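PDB 4G6T: type III chaperone protein ShcA from Pseudomonas syringae pv. tomato, which probably binds a type III effector as a class IA secretion chaperone of the CesT family and keeps it ready for export. Local coordinates for residues Ser5-Phe8 with Tyr9-Leu12; Asp65-Gln68 with Gln69-Leu72; Leu106-Pro109 with Thr110-Glu114; Ala116-Leu119 with Glu120-Gly124. All blocks are in the same frame, centred on the assembly; numbering follows the deposited sequence.

Contact 1: residues Ser5-Phe8 with Tyr9-Leu12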
ATOM      1  N   SER A   5      -1.649  11.044 -18.053  1.00 22.37           N
ATOM      2  CA  SER A   5      -2.292  11.439 -16.817  1.00 23.27           C
ATOM      3  C   SER A   5      -2.210  10.379 -15.745  1.00 22.29           C
ATOM      4  O   SER A   5      -2.277  10.726 -14.571  1.00 22.36           O
ATOM      5  CB  SER A   5      -3.768  11.837 -17.056  1.00 25.08           C
ATOM      6  OG  SER A   5      -4.579  10.759 -17.464  1.00 27.67           O
ATOM      7  N   ASN A   6      -2.028   9.146 -16.180  1.00 20.87           N
ATOM      8  CA  ASN A   6      -1.876   8.021 -15.240  1.00 20.50           C
ATOM      9  C   ASN A   6      -0.556   8.110 -14.456  1.00 21.21           C
ATOM     10  O   ASN A   6      -0.384   7.362 -13.466  1.00 22.69           O
ATOM     11  CB  ASN A   6      -2.053   6.690 -15.878  1.00 21.56           C
ATOM     12  CG  ASN A   6      -3.512   6.387 -16.180  1.00 22.40           C
ATOM     13  OD1 ASN A   6      -4.391   6.903 -15.450  1.00 26.29           O
ATOM     14  ND2 ASN A   6      -3.774   5.582 -17.187  1.00 24.30           N
ATOM     15  N   LEU A   7       0.362   9.009 -14.827  1.00 20.54           N
ATOM     16  CA  LEU A   7       1.560   9.215 -13.994  1.00 21.70           C
ATOM     17  C   LEU A   7       1.312  10.066 -12.760  1.00 21.67           C
ATOM     18  O   LEU A   7       2.201  10.339 -12.011  1.00 23.00           O
ATOM     19  CB  LEU A   7       2.727   9.776 -14.806  1.00 22.26           C
ATOM     20  CG  LEU A   7       3.429   8.801 -15.709  1.00 24.95           C
ATOM     21  CD1 LEU A   7       4.124   9.568 -16.820  1.00 26.54           C
ATOM     22  CD2 LEU A   7       4.333   7.912 -14.848  1.00 27.71           C
ATOM     23  N   PHE A   8       0.082  10.569 -12.566  1.00 22.54           N
ATOM     24  CA  PHE A   8      -0.290  11.335 -11.384  1.00 22.72           C
ATOM     25  C   PHE A   8       0.099  10.637 -10.060  1.00 20.68           C
ATOM     26  O   PHE A   8       0.544  11.272  -9.143  1.00 21.04           O
ATOM     27  CB  PHE A   8      -1.803  11.536 -11.414  1.00 22.71           C
ATOM     28  CG  PHE A   8      -2.337  12.447 -10.357  1.00 23.91           C
ATOM     29  CD1 PHE A   8      -2.377  13.810 -10.587  1.00 27.83           C
ATOM     30  CD2 PHE A   8      -2.752  11.954  -9.134  1.00 28.58           C
ATOM     31  CE1 PHE A   8      -2.892  14.693  -9.626  1.00 27.90           C
ATOM     32  CE2 PHE A   8      -3.243  12.825  -8.147  1.00 28.00           C
ATOM     33  CZ  PHE A   8      -3.300  14.191  -8.399  1.00 28.62           C
ATOM     34  N   TYR A   9      -0.133   9.322 -10.024  1.00 21.02           N
ATOM     35  CA  TYR A   9       0.135   8.502  -8.837  1.00 21.60           C
ATOM     36  C   TYR A   9       1.634   8.494  -8.497  1.00 20.60           C
ATOM     37  O   TYR A   9       2.004   8.725  -7.355  1.00 20.19           O
ATOM     38  CB  TYR A   9      -0.379   7.077  -9.025  1.00 21.26           C
ATOM     39  CG  TYR A   9      -1.878   7.052  -9.380  1.00 22.05           C
ATOM     40  CD1 TYR A   9      -2.854   7.305  -8.413  1.00 22.96           C
ATOM     41  CD2 TYR A   9      -2.278   6.914 -10.696  1.00 23.22           C
ATOM     42  CE1 TYR A   9      -4.194   7.367  -8.789  1.00 24.13           C
ATOM     43  CE2 TYR A   9      -3.597   6.980 -11.067  1.00 24.31           C
ATOM     44  CZ  TYR A   9      -4.538   7.225 -10.104  1.00 24.45           C
ATOM     45  OH  TYR A   9      -5.889   7.262 -10.537  1.00 26.87           O
ATOM     46  N   LYS A  10       2.449   8.307  -9.531  1.00 22.43           N
ATOM     47  CA  LYS A  10       3.909   8.363  -9.342  1.00 22.76           C
ATOM     48  C   LYS A  10       4.326   9.723  -8.847  1.00 21.03           C
ATOM     49  O   LYS A  10       5.162   9.876  -7.943  1.00 21.74           O
ATOM     50  CB  LYS A  10       4.611   8.062 -10.649  1.00 25.91           C
ATOM     51  CG  LYS A  10       6.102   8.279 -10.522  1.00 29.25           C
ATOM     52  CD  LYS A  10       6.867   8.090 -11.812  1.00 31.72           C
ATOM     53  CE  LYS A  10       8.372   8.194 -11.572  1.00 32.73           C
ATOM     54  NZ  LYS A  10       8.852   9.522 -11.151  1.00 31.29           N
ATOM     55  N   THR A  11       3.819  10.788  -9.452  1.00 21.02           N
ATOM     56  CA  THR A  11       4.162  12.114  -9.002  1.00 22.56           C
ATOM     57  C   THR A  11       3.865  12.345  -7.519  1.00 22.06           C
ATOM     58  O   THR A  11       4.623  12.960  -6.759  1.00 23.27           O
ATOM     59  CB  THR A  11       3.489  13.184  -9.895  1.00 24.27           C
ATOM     60  OG1 THR A  11       3.826  12.846 -11.243  1.00 27.33           O
ATOM     61  CG2 THR A  11       3.956  14.568  -9.504  1.00 23.66           C
ATOM     62  N   LEU A  12       2.704  11.839  -7.103  1.00 21.62           N
ATOM     63  CA  LEU A  12       2.310  11.928  -5.713  1.00 22.07           C
ATOM     64  C   LEU A  12       3.298  11.146  -4.850  1.00 21.13           C
ATOM     65  O   LEU A  12       3.695  11.626  -3.786  1.00 22.59           O
ATOM     66  CB  LEU A  12       0.896  11.374  -5.508  1.00 21.58           C
ATOM     67  CG  LEU A  12       0.450  11.251  -4.053  1.00 23.53           C
ATOM     68  CD1 LEU A  12       0.366  12.585  -3.397  1.00 25.23           C
ATOM     69  CD2 LEU A  12      -0.885  10.498  -4.079  1.00 24.68           C
TER
HETATM   70  O   HOH W   1       1.564   6.728 -11.827  1.00 25.35           O
HETATM   71  O   HOH W   2      -6.307   6.787 -13.209  1.00 27.35           O
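N6 and Y9 meet where a short 3-10 segment runs into helix 8-19. The CG of Y9 stands beside its own backbone N and anti to the carbonyl carbon (chi1 -56°), which swings the ring back along the chain toward N6. There the backbone O of N6 lies at the ring's edge, near its plane, 3.4 Å from Y9 CD2. At the far end of the ring the phenol OH gives a hydrogen bond to a water 2.7 Å away, and this water, lying in the ring plane, donates in turn to N6 OD1. A second water takes the place of a backbone bond: N6 O and K10 N are 4.9 Å apart, and the water donates to the first at 2.6 Å and accepts from the second at 2.9 Å. Regular helix bonding follows, with T11 N giving a nearly straight bond (170°) to L7 O. On another face L7 and K10 run side by side, L7 CD2 resting 4.0 Å from K10 CD; the lysine's ammonium group bends off to a salt bridge with D14. R103 and L106 pack against Y9, while apolar side chains of the other protein in the assembly meet N6, L7 and K10. The chemistry thus divides: two waters link N6 to K10 N and to the Y9 hydroxyl, and the aliphatic part of a charged lysine extends an apolar surface for the partner chain.

Contact 2: residues Asp65-Gln68 with Gln69-Leu72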
ATOM      1  N   ASP A  65      -8.701 -16.994  17.065  1.00 41.92           N
ATOM      2  CA  ASP A  65     -10.000 -17.293  17.684  1.00 47.40           C
ATOM      3  C   ASP A  65     -10.907 -16.058  17.828  1.00 46.24           C
ATOM      4  O   ASP A  65     -11.896 -16.096  18.592  1.00 41.04           O
ATOM      5  CB  ASP A  65      -9.782 -17.894  19.086  1.00 51.09           C
ATOM      6  CG  ASP A  65      -9.017 -19.225  19.067  1.00 52.40           C
ATOM      7  OD1 ASP A  65      -9.237 -20.066  18.159  1.00 53.96           O
ATOM      8  OD2 ASP A  65      -8.213 -19.432  20.003  1.00 51.71           O
ATOM      9  N   ILE A  66     -10.569 -14.947  17.151  1.00 40.29           N
ATOM     10  CA  ILE A  66     -11.498 -13.821  17.074  1.00 41.18           C
ATOM     11  C   ILE A  66     -12.696 -14.377  16.333  1.00 33.28           C
ATOM     12  O   ILE A  66     -12.519 -15.002  15.312  1.00 36.47           O
ATOM     13  CB  ILE A  66     -10.935 -12.611  16.303  1.00 42.81           C
ATOM     14  CG1 ILE A  66      -9.872 -11.905  17.122  1.00 46.84           C
ATOM     15  CG2 ILE A  66     -12.021 -11.573  16.082  1.00 45.72           C
ATOM     16  CD1 ILE A  66     -10.446 -10.913  18.112  1.00 49.36           C
ATOM     17  N   PRO A  67     -13.900 -14.192  16.888  1.00 36.09           N
ATOM     18  CA  PRO A  67     -15.082 -14.733  16.217  1.00 37.02           C
ATOM     19  C   PRO A  67     -15.254 -14.055  14.854  1.00 33.78           C
ATOM     20  O   PRO A  67     -15.019 -12.846  14.766  1.00 34.94           O
ATOM     21  CB  PRO A  67     -16.238 -14.336  17.136  1.00 38.37           C
ATOM     22  CG  PRO A  67     -15.636 -13.997  18.439  1.00 40.53           C
ATOM     23  CD  PRO A  67     -14.235 -13.528  18.149  1.00 38.11           C
ATOM     24  N   GLN A  68     -15.648 -14.834  13.853  1.00 34.46           N
ATOM     25  CA  GLN A  68     -15.899 -14.295  12.498  1.00 34.68           C
ATOM     26  C   GLN A  68     -16.975 -13.213  12.548  1.00 31.99           C
ATOM     27  O   GLN A  68     -16.877 -12.220  11.783  1.00 29.39           O
ATOM     28  CB  GLN A  68     -16.223 -15.368  11.472  1.00 35.92           C
ATOM     29  CG  GLN A  68     -15.067 -16.224  10.976  1.00 37.41           C
ATOM     30  CD  GLN A  68     -15.585 -17.525  10.366  1.00 38.83           C
ATOM     31  OE1 GLN A  68     -16.257 -18.296  11.035  1.00 50.47           O
ATOM     32  NE2 GLN A  68     -15.293 -17.762   9.114  1.00 37.71           N
ATOM     33  N   GLN A  69     -17.953 -13.320  13.448  1.00 32.75           N
ATOM     34  CA  GLN A  69     -18.916 -12.211  13.665  1.00 35.75           C
ATOM     35  C   GLN A  69     -18.296 -10.857  14.007  1.00 33.00           C
ATOM     36  O   GLN A  69     -18.814  -9.804  13.609  1.00 29.64           O
ATOM     37  CB  GLN A  69     -19.958 -12.562  14.752  1.00 42.67           C
ATOM     38  CG  GLN A  69     -20.702 -13.852  14.449  1.00 50.19           C
ATOM     39  CD  GLN A  69     -21.993 -14.049  15.243  1.00 58.32           C
ATOM     40  OE1 GLN A  69     -22.761 -13.102  15.467  1.00 62.33           O
ATOM     41  NE2 GLN A  69     -22.257 -15.302  15.635  1.00 60.85           N
ATOM     42  N   CYS A  70     -17.182 -10.865  14.749  0.60 28.07           N
ATOM     43  CA  CYS A  70     -16.482  -9.640  15.092  0.60 30.12           C
ATOM     44  C   CYS A  70     -15.817  -9.038  13.850  0.60 24.78           C
ATOM     45  O   CYS A  70     -15.865  -7.805  13.642  0.60 27.14           O
ATOM     46  CB  CYS A  70     -15.391  -9.915  16.125  0.60 29.82           C
ATOM     47  SG  CYS A  70     -16.050 -10.553  17.677  0.60 39.29           S
ATOM     48  N   LEU A  71     -15.234  -9.898  13.033  1.00 26.18           N
ATOM     49  CA  LEU A  71     -14.564  -9.427  11.812  1.00 24.05           C
ATOM     50  C   LEU A  71     -15.635  -8.855  10.871  1.00 24.14           C
ATOM     51  O   LEU A  71     -15.446  -7.774  10.277  1.00 22.84           O
ATOM     52  CB  LEU A  71     -13.794 -10.527  11.143  1.00 25.71           C
ATOM     53  CG  LEU A  71     -12.529 -10.993  11.932  1.00 27.32           C
ATOM     54  CD1 LEU A  71     -11.968 -12.226  11.293  1.00 28.59           C
ATOM     55  CD2 LEU A  71     -11.504  -9.872  12.037  1.00 31.95           C
ATOM     56  N   LEU A  72     -16.786  -9.547  10.796  1.00 23.22           N
ATOM     57  CA  LEU A  72     -17.890  -9.020   9.934  1.00 23.28           C
ATOM     58  C   LEU A  72     -18.450  -7.697  10.431  1.00 23.00           C
ATOM     59  O   LEU A  72     -18.896  -6.874   9.600  1.00 23.24           O
ATOM     60  CB  LEU A  72     -18.989 -10.071   9.746  1.00 22.23           C
ATOM     61  CG  LEU A  72     -18.662 -11.150   8.747  1.00 23.37           C
ATOM     62  CD1 LEU A  72     -19.436 -12.472   8.949  1.00 27.78           C
ATOM     63  CD2 LEU A  72     -18.760 -10.662   7.311  1.00 24.63           C
TER
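C70 folds back against P67 and I66, so that the first turn of helix 68-74 is fitted to the loop that leads into it. The bumps come from both sides. The sulfur lies against the proline ring, with SG 3.5 Å from P67 CD and nearly as close to CG; C70 is modelled in two conformers, so this sulfur contact holds for one of them and is doubtful for the other. The branch methyl of I66 is the second bump. With CG2 anti to the backbone N and CG1 beside it (chi1 -73°), that methyl reaches the shallow hollow between two successive helix residues, 3.8 Å from C70 CB and 4.2 Å from L71 CG. Beneath the side chains, P67 is the N-cap, and its carbonyl O takes C70 N at 2.9 Å from well above the carbonyl plane, together with a weak bond from L71 N at 3.4 Å. One step on, Q68 O accepts from L72 N in a bond of ordinary helical shape. Q68 and Q69 stretch away from this fit on the outer surface. The centre of the contact lies about 21 Å from the centre of the chain, where the loop after strand 53-59 turns into helix 68-74, and no other chain of the assembly touches it.

Contact 3: residues Leu106-Pro109 with Thr110-Glu114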
ATOM      1  N   LEU A 106      -6.612  12.876  -3.739  1.00 22.85           N
ATOM      2  CA  LEU A 106      -5.253  12.568  -3.351  1.00 24.72           C
ATOM      3  C   LEU A 106      -4.443  13.816  -3.127  1.00 26.32           C
ATOM      4  O   LEU A 106      -4.562  14.835  -3.860  1.00 27.63           O
ATOM      5  CB  LEU A 106      -4.544  11.729  -4.398  1.00 24.70           C
ATOM      6  CG  LEU A 106      -4.933  10.277  -4.554  1.00 26.51           C
ATOM      7  CD1 LEU A 106      -4.394   9.629  -5.839  1.00 31.43           C
ATOM      8  CD2 LEU A 106      -4.382   9.584  -3.295  1.00 27.78           C
ATOM      9  N   SER A 107      -3.641  13.757  -2.104  1.00 24.74           N
ATOM     10  CA  SER A 107      -2.649  14.752  -1.763  1.00 23.39           C
ATOM     11  C   SER A 107      -1.688  14.133  -0.817  1.00 23.82           C
ATOM     12  O   SER A 107      -1.974  13.076  -0.244  1.00 23.40           O
ATOM     13  CB  SER A 107      -3.263  15.976  -1.064  1.00 23.79           C
ATOM     14  OG  SER A 107      -3.719  15.691   0.293  1.00 26.19           O
ATOM     15  N   VAL A 108      -0.543  14.757  -0.591  1.00 24.05           N
ATOM     16  CA  VAL A 108       0.425  14.173   0.308  1.00 22.88           C
ATOM     17  C   VAL A 108      -0.128  14.105   1.746  1.00 23.63           C
ATOM     18  O   VAL A 108      -0.062  13.016   2.368  1.00 23.78           O
ATOM     19  CB  VAL A 108       1.811  14.867   0.209  1.00 24.87           C
ATOM     20  CG1 VAL A 108       2.716  14.404   1.322  1.00 24.14           C
ATOM     21  CG2 VAL A 108       2.433  14.513  -1.135  1.00 27.18           C
ATOM     22  N   PRO A 109      -0.741  15.176   2.278  1.00 24.99           N
ATOM     23  CA  PRO A 109      -1.301  15.041   3.662  1.00 23.44           C
ATOM     24  C   PRO A 109      -2.414  13.995   3.755  1.00 24.05           C
ATOM     25  O   PRO A 109      -2.469  13.297   4.785  1.00 24.54           O
ATOM     26  CB  PRO A 109      -1.842  16.420   3.986  1.00 26.69           C
ATOM     27  CG  PRO A 109      -1.074  17.354   3.059  1.00 29.79           C
ATOM     28  CD  PRO A 109      -0.846  16.576   1.801  1.00 28.16           C
ATOM     29  N   THR A 110      -3.266  13.897   2.746  1.00 23.57           N
ATOM     30  CA  THR A 110      -4.353  12.863   2.745  1.00 22.95           C
ATOM     31  C   THR A 110      -3.771  11.487   2.722  1.00 22.52           C
ATOM     32  O   THR A 110      -4.211  10.599   3.472  1.00 23.71           O
ATOM     33  CB  THR A 110      -5.368  13.074   1.612  1.00 25.37           C
ATOM     34  OG1 THR A 110      -6.038  14.313   1.883  1.00 26.43           O
ATOM     35  CG2 THR A 110      -6.378  11.968   1.580  1.00 24.30           C
ATOM     36  N   LEU A 111      -2.784  11.234   1.877  1.00 20.63           N
ATOM     37  CA  LEU A 111      -2.158   9.956   1.857  1.00 19.40           C
ATOM     38  C   LEU A 111      -1.548   9.618   3.227  1.00 20.89           C
ATOM     39  O   LEU A 111      -1.631   8.470   3.709  1.00 19.98           O
ATOM     40  CB  LEU A 111      -1.116   9.866   0.717  1.00 21.51           C
ATOM     41  CG  LEU A 111      -0.303   8.584   0.590  1.00 21.32           C
ATOM     42  CD1 LEU A 111      -1.136   7.326   0.397  1.00 21.10           C
ATOM     43  CD2 LEU A 111       0.666   8.673  -0.586  1.00 24.38           C
ATOM     44  N   LYS A 112      -0.832  10.572   3.817  1.00 22.46           N
ATOM     45  CA  LYS A 112      -0.227  10.377   5.165  1.00 21.63           C
ATOM     46  C   LYS A 112      -1.301  10.016   6.186  1.00 22.05           C
ATOM     47  O   LYS A 112      -1.142   9.001   6.904  1.00 21.21           O
ATOM     48  CB  LYS A 112       0.533  11.618   5.626  1.00 25.69           C
ATOM     49  CG  LYS A 112       1.813  11.866   4.854  1.00 28.09           C
ATOM     50  CD  LYS A 112       2.513  13.085   5.417  1.00 30.25           C
ATOM     51  CE  LYS A 112       3.848  13.224   4.720  1.00 34.79           C
ATOM     52  NZ  LYS A 112       4.584  14.261   5.455  1.00 33.53           N
ATOM     53  N   ARG A 113      -2.368  10.795   6.219  1.00 22.79           N
ATOM     54  CA  ARG A 113      -3.457  10.593   7.190  1.00 22.87           C
ATOM     55  C   ARG A 113      -4.113   9.227   6.993  1.00 21.27           C
ATOM     56  O   ARG A 113      -4.375   8.460   7.983  1.00 21.56           O
ATOM     57  CB  ARG A 113      -4.497  11.684   7.041  1.00 27.35           C
ATOM     58  CG  ARG A 113      -5.623  11.621   8.063  1.00 33.52           C
ATOM     59  CD  ARG A 113      -6.570  12.809   7.982  1.00 37.16           C
ATOM     60  NE  ARG A 113      -7.183  12.968   6.656  1.00 41.81           N
ATOM     61  CZ  ARG A 113      -6.813  13.871   5.739  1.00 41.73           C
ATOM     62  NH1 ARG A 113      -5.808  14.739   5.932  1.00 45.98           N
ATOM     63  NH2 ARG A 113      -7.462  13.905   4.604  1.00 41.46           N
ATOM     64  N   GLU A 114      -4.391   8.849   5.773  1.00 20.43           N
ATOM     65  CA  GLU A 114      -5.019   7.610   5.502  1.00 18.75           C
ATOM     66  C   GLU A 114      -4.112   6.406   5.766  1.00 20.32           C
ATOM     67  O   GLU A 114      -4.580   5.363   6.228  1.00 20.30           O
ATOM     68  CB  GLU A 114      -5.603   7.520   4.098  1.00 21.56           C
ATOM     69  CG  GLU A 114      -6.703   8.565   3.886  1.00 23.26           C
ATOM     70  CD  GLU A 114      -8.019   8.199   4.531  1.00 28.45           C
ATOM     71  OE1 GLU A 114      -8.207   7.091   5.124  1.00 29.86           O
ATOM     72  OE2 GLU A 114      -8.893   9.095   4.461  1.00 33.77           O
TER
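With chi1 at 71°, S107 holds its OG between its own backbone N and carbonyl carbon, and this rotation turns the hydroxyl toward the first turn of helix 108-127 and the amide of T110. T110 keeps OG1 beside its own N (chi1 -65°), which brings the two side-chain oxygens to 3.1 Å, S107 OG to T110 OG1. The result is a textbook N-cap: S107 OG accepts from T110 N at 3.1 Å, while the serine's carbonyl O accepts from L111 N at 2.9 Å. P109 suits the first turn, where its nitrogen, with no hydrogen to give, has no bond to make; its O accepts from R113 N. One turn on, R113 bends at chi3 and gives a weak bond from NH2 to T110 OG1, 3.1 Å long. On another side the methyl CG1 of V108 meets the stem of K112, 3.8 Å from CE, and the extended lysine carries its amino group on to S19 OG. L111 faces L54 and L56 of strand 53-59. The donor from R113 may help to hold the threonine hydroxyl, though the bond is weak; in chemical terms the main point is that a serine hydroxyl answers an amide that lacks a helical carbonyl before it.

Contact 4: residues Ala116-Leu119 with Glu120-Gly124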
ATOM      1  N   ALA A 116      -1.733   6.340   8.084  1.00 20.05           N
ATOM      2  CA  ALA A 116      -1.691   6.234   9.590  1.00 20.83           C
ATOM      3  C   ALA A 116      -2.992   5.595  10.067  1.00 21.67           C
ATOM      4  O   ALA A 116      -3.011   4.746  10.959  1.00 21.69           O
ATOM      5  CB  ALA A 116      -1.467   7.532  10.224  1.00 22.54           C
ATOM      6  N   GLY A 117      -4.098   5.986   9.465  1.00 22.10           N
ATOM      7  CA  GLY A 117      -5.397   5.381   9.847  1.00 22.49           C
ATOM      8  C   GLY A 117      -5.427   3.900   9.622  1.00 22.50           C
ATOM      9  O   GLY A 117      -5.981   3.104  10.447  1.00 22.34           O
ATOM     10  N   LEU A 118      -4.936   3.455   8.493  1.00 19.49           N
ATOM     11  CA  LEU A 118      -4.914   2.089   8.174  1.00 18.70           C
ATOM     12  C   LEU A 118      -4.041   1.341   9.153  1.00 19.01           C
ATOM     13  O   LEU A 118      -4.366   0.230   9.528  1.00 18.95           O
ATOM     14  CB  LEU A 118      -4.430   1.863   6.717  1.00 18.53           C
ATOM     15  CG  LEU A 118      -4.348   0.475   6.202  1.00 20.03           C
ATOM     16  CD1 LEU A 118      -5.731  -0.117   6.223  1.00 25.17           C
ATOM     17  CD2 LEU A 118      -3.685   0.366   4.857  1.00 24.54           C
ATOM     18  N   LEU A 119      -2.860   1.905   9.431  1.00 19.18           N
ATOM     19  CA  LEU A 119      -1.933   1.255  10.344  1.00 19.26           C
ATOM     20  C   LEU A 119      -2.529   1.086  11.703  1.00 18.85           C
ATOM     21  O   LEU A 119      -2.293   0.010  12.314  1.00 21.11           O
ATOM     22  CB  LEU A 119      -0.602   2.043  10.399  1.00 21.31           C
ATOM     23  CG  LEU A 119       0.218   1.888   9.115  1.00 21.60           C
ATOM     24  CD1 LEU A 119       1.223   3.059   8.964  1.00 23.26           C
ATOM     25  CD2 LEU A 119       0.891   0.554   8.900  1.00 23.85           C
ATOM     26  N   GLU A 120      -3.175   2.112  12.214  1.00 19.54           N
ATOM     27  CA  GLU A 120      -3.750   2.004  13.567  1.00 21.20           C
ATOM     28  C   GLU A 120      -4.906   0.984  13.580  1.00 22.16           C
ATOM     29  O   GLU A 120      -5.083   0.247  14.586  1.00 23.00           O
ATOM     30  CB  GLU A 120      -4.079   3.313  14.137  1.00 24.18           C
ATOM     31  CG  GLU A 120      -2.828   4.239  14.369  1.00 24.87           C
ATOM     32  CD  GLU A 120      -1.614   3.504  14.998  1.00 27.06           C
ATOM     33  OE1 GLU A 120      -1.752   2.989  16.125  1.00 26.39           O
ATOM     34  OE2 GLU A 120      -0.553   3.339  14.364  1.00 27.98           O
ATOM     35  N   TRP A 121      -5.677   0.891  12.506  1.00 19.46           N
ATOM     36  CA  TRP A 121      -6.698  -0.152  12.334  1.00 19.34           C
ATOM     37  C   TRP A 121      -6.099  -1.522  12.365  1.00 21.31           C
ATOM     38  O   TRP A 121      -6.565  -2.418  13.105  1.00 20.94           O
ATOM     39  CB  TRP A 121      -7.434   0.137  10.996  1.00 18.58           C
ATOM     40  CG  TRP A 121      -8.424  -0.855  10.446  1.00 19.78           C
ATOM     41  CD1 TRP A 121      -8.285  -1.684   9.354  1.00 21.72           C
ATOM     42  CD2 TRP A 121      -9.790  -1.047  10.884  1.00 21.52           C
ATOM     43  NE1 TRP A 121      -9.485  -2.320   9.078  1.00 21.90           N
ATOM     44  CE2 TRP A 121     -10.390  -1.939   9.971  1.00 21.24           C
ATOM     45  CE3 TRP A 121     -10.542  -0.484  11.896  1.00 23.41           C
ATOM     46  CZ2 TRP A 121     -11.744  -2.334  10.122  1.00 19.05           C
ATOM     47  CZ3 TRP A 121     -11.868  -0.883  12.042  1.00 23.24           C
ATOM     48  CH2 TRP A 121     -12.410  -1.817  11.177  1.00 21.63           C
ATOM     49  N   MET A 122      -5.008  -1.744  11.624  1.00 19.61           N
ATOM     50  CA  MET A 122      -4.238  -2.988  11.634  1.00 20.48           C
ATOM     51  C   MET A 122      -3.756  -3.291  13.049  1.00 21.01           C
ATOM     52  O   MET A 122      -3.858  -4.426  13.495  1.00 20.05           O
ATOM     53  CB  MET A 122      -3.085  -2.853  10.648  1.00 19.14           C
ATOM     54  CG  MET A 122      -3.588  -2.872   9.203  1.00 19.80           C
ATOM     55  SD  MET A 122      -2.394  -2.266   8.014  1.00 20.95           S
ATOM     56  CE  MET A 122      -1.152  -3.619   8.125  1.00 22.24           C
ATOM     57  N   ARG A 123      -3.251  -2.289  13.717  1.00 20.49           N
ATOM     58  CA  ARG A 123      -2.701  -2.486  15.076  1.00 20.69           C
ATOM     59  C   ARG A 123      -3.824  -2.986  15.982  1.00 23.96           C
ATOM     60  O   ARG A 123      -3.629  -3.960  16.728  1.00 24.12           O
ATOM     61  CB  ARG A 123      -2.077  -1.219  15.605  1.00 21.88           C
ATOM     62  CG  ARG A 123      -1.359  -1.443  16.932  1.00 22.74           C
ATOM     63  CD  ARG A 123      -0.805  -0.182  17.554  1.00 23.36           C
ATOM     64  NE  ARG A 123      -0.149   0.671  16.574  1.00 24.18           N
ATOM     65  CZ  ARG A 123       1.053   0.487  16.026  1.00 25.29           C
ATOM     66  NH1 ARG A 123       1.823  -0.557  16.319  1.00 25.92           N
ATOM     67  NH2 ARG A 123       1.474   1.362  15.129  1.00 25.32           N
ATOM     68  N   GLY A 124      -4.974  -2.345  15.893  1.00 22.27           N
ATOM     69  CA  GLY A 124      -6.116  -2.721  16.776  1.00 23.23           C
ATOM     70  C   GLY A 124      -6.514  -4.137  16.541  1.00 25.59           C
ATOM     71  O   GLY A 124      -6.759  -4.924  17.511  1.00 26.17           O
TER
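L118 and M122 meet one turn apart on helix 108-127, the long C-terminal helix that packs on the antiparallel sheet in this alpha/beta chaperone fold. This is the tight part. L118 has CG anti to its backbone N (chi1 -180°), and M122 bends at chi3 (68°), so the thioether crosses the leucine branch at a slant with SD 3.8 Å from L118 CG. The same methionine presses its CG to within 3.2 Å of L118 O, the carbonyl that also accepts the M122 amide. Two looser touches flank it. L119 comes no nearer to that sulfur than 4.4 Å, from CD2, and instead packs on F41 and L43 of strand 41-48. W121 CD1 stands 4.3 Å from L118 CD1, and its indole NE1 is bonded to G85 O. L118, W121 and M122 all touch A97 of strand 95-102. Toward the other protein in the assembly the surface turns polar: E120 and the exposed R123 stand there, R123 also touching F41, and an aromatic side chain of that protein hydrogen-bonds E120 OE2. Here the arginine grips the carboxylate side-on with two nitrogens, each bond nearly in the guanidinium plane. R123 NH2 meets the syn lone pair of E120 OE2 at 2.9 Å, and R123 NE reaches E120 OE1 at 2.9 Å from 23° outside the carboxylate plane.

How the contacts relate
Contacts 3 and 4 are successive parts of helix 108-127, yet their chemistry differs: the first is a surface helix start secured by a hydroxyl cap, whereas the second sets buried leucine and methionine against the sheet and its ion pair against the other protein chain. Contact 1 packs on contact 3 alone, through L12 and Y9, so the N-terminal helix abuts the start of the C-terminal one. Contact 2 is a helix start too, but begun by a proline at the N-cap position, with backbone bonds and no side-chain cap, and it stands apart at the periphery, its nearest atoms about 7 Å from contact 4. The other protein chain touches all but contact 2.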